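Local structure of TENA/THI-4 protein (Shewanella denitrificans OS217, 3DDE) at residues L158-T161 and P162-K166. The protein is of unknown function but adopts a heme oxygenase-like, almost wholly helical fold, and may act as an oxidoreductase. Residues are numbered along the deposited sequence; the frame is centred on the assembly and turned at random.
Sequences LDLT and PQSMK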
# COMPACT_ATOMS: atom_id res chain seq x y z
N LEU A 158 -40.61 3.95 15.78
CA LEU A 158 -40.41 2.49 15.81
C LEU A 158 -40.41 1.92 17.23
O LEU A 158 -40.12 0.74 17.42
CB LEU A 158 -39.09 2.13 15.11
CG LEU A 158 -39.04 2.45 13.61
CD1 LEU A 158 -37.63 2.24 13.05
CD2 LEU A 158 -40.07 1.62 12.86
N ASP A 159 -40.77 2.75 18.21
CA ASP A 159 -40.81 2.39 19.63
C ASP A 159 -39.63 1.47 20.01
O ASP A 159 -39.81 0.34 20.46
CB ASP A 159 -42.17 1.78 20.00
CG ASP A 159 -42.46 1.86 21.48
OD1 ASP A 159 -41.51 2.00 22.27
OD2 ASP A 159 -43.65 1.79 21.85
N LEU A 160 -38.42 1.99 19.81
CA LEU A 160 -37.18 1.26 20.06
C LEU A 160 -36.67 1.44 21.48
O LEU A 160 -36.90 2.48 22.11
CB LEU A 160 -36.09 1.72 19.07
CG LEU A 160 -36.34 1.37 17.59
CD1 LEU A 160 -35.47 2.20 16.63
CD2 LEU A 160 -36.15 -0.14 17.35
N THR A 161 -35.98 0.42 21.97
CA THR A 161 -35.37 0.43 23.30
C THR A 161 -33.89 0.64 23.05
O THR A 161 -33.46 0.54 21.92
CB THR A 161 -35.56 -0.94 24.00
OG1 THR A 161 -34.77 -1.94 23.34
CG2 THR A 161 -37.03 -1.36 23.98
N PRO A 162 -33.10 0.93 24.11
CA PRO A 162 -31.65 1.07 23.91
C PRO A 162 -30.97 -0.14 23.24
O PRO A 162 -29.87 -0.01 22.71
CB PRO A 162 -31.11 1.24 25.35
CG PRO A 162 -32.23 0.95 26.26
CD PRO A 162 -33.49 1.19 25.51
N GLN A 163 -31.64 -1.30 23.28
CA GLN A 163 -31.15 -2.53 22.67
C GLN A 163 -31.06 -2.44 21.14
O GLN A 163 -30.14 -2.97 20.54
CB GLN A 163 -32.07 -3.71 23.01
CG GLN A 163 -32.26 -4.02 24.50
CD GLN A 163 -31.07 -4.71 25.15
OE1 GLN A 163 -30.08 -5.03 24.50
NE2 GLN A 163 -31.18 -4.95 26.44
N SER A 164 -32.02 -1.77 20.51
CA SER A 164 -32.02 -1.63 19.04
C SER A 164 -31.33 -0.35 18.59
O SER A 164 -31.48 0.07 17.43
CB SER A 164 -33.44 -1.64 18.49
OG SER A 164 -34.08 -2.86 18.81
N MSE A 165 -30.55 0.25 19.49
CA MSE A 165 -29.91 1.52 19.20
C MSE A 165 -28.53 1.63 19.84
O MSE A 165 -28.10 2.72 20.23
CB MSE A 165 -30.82 2.56 19.81
CG MSE A 165 -30.72 3.94 19.22
SE MSE A 165 -32.47 4.64 19.75
CE MSE A 165 -33.53 3.64 18.43
N LYS A 166 -27.84 0.49 19.93
CA LYS A 166 -26.51 0.41 20.56
C LYS A 166 -25.45 1.23 19.83
O LYS A 166 -24.56 1.77 20.47
CB LYS A 166 -26.05 -1.04 20.68
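Thr161 grips the turn that follows it with two oxygens at once: its side-chain OG1 accepts Gln163 N at 3.2 Å, and its carbonyl O accepts Ser164 N at 3.1 Å. The first bond closes an ST turn. It depends on chi1 of 69°, which sets OG1 between the backbone N and the carbonyl carbon, within reach of Gln163 N. Both bonds are bent, and Ser164 N stands above the carbonyl plane of Thr161, 48° out of it. Threonine suits the place because its hydroxyl sits close enough to the backbone to reach an amide two residues on. Pro162 suits the next position: it has no N-H that would need a partner, and its ring holds phi near the value a 3-10 turn uses.

The turn belongs to the connection between helices 144-157 and 166-189. Upstream, a Schellman motif ends the first helix, with Asp159 as its positive-phi C-prime residue and Leu160 N bonded to Gln155 O. Leu160 then directs its side chain toward Ser164 and Met165. Its CD2 presses on Ser164 CB at 3.3 Å, while the chain of Met165, modelled as selenomethionine, crosses it at about a right angle; the exact spacing of Met165 CE is doubtful. Ile98 also touches both Leu160 and Ser164. Replacing this leucine with an alanine would probably open a gap beside Ser164 CB and Ile98. Small Ser164 fits its buried site, where its carbonyl is satisfied by Tyr41 OH. Met165, long and flexible, bends at chi3 (-75°) and also packs on Ile154 and Gln155 of helix 144-157.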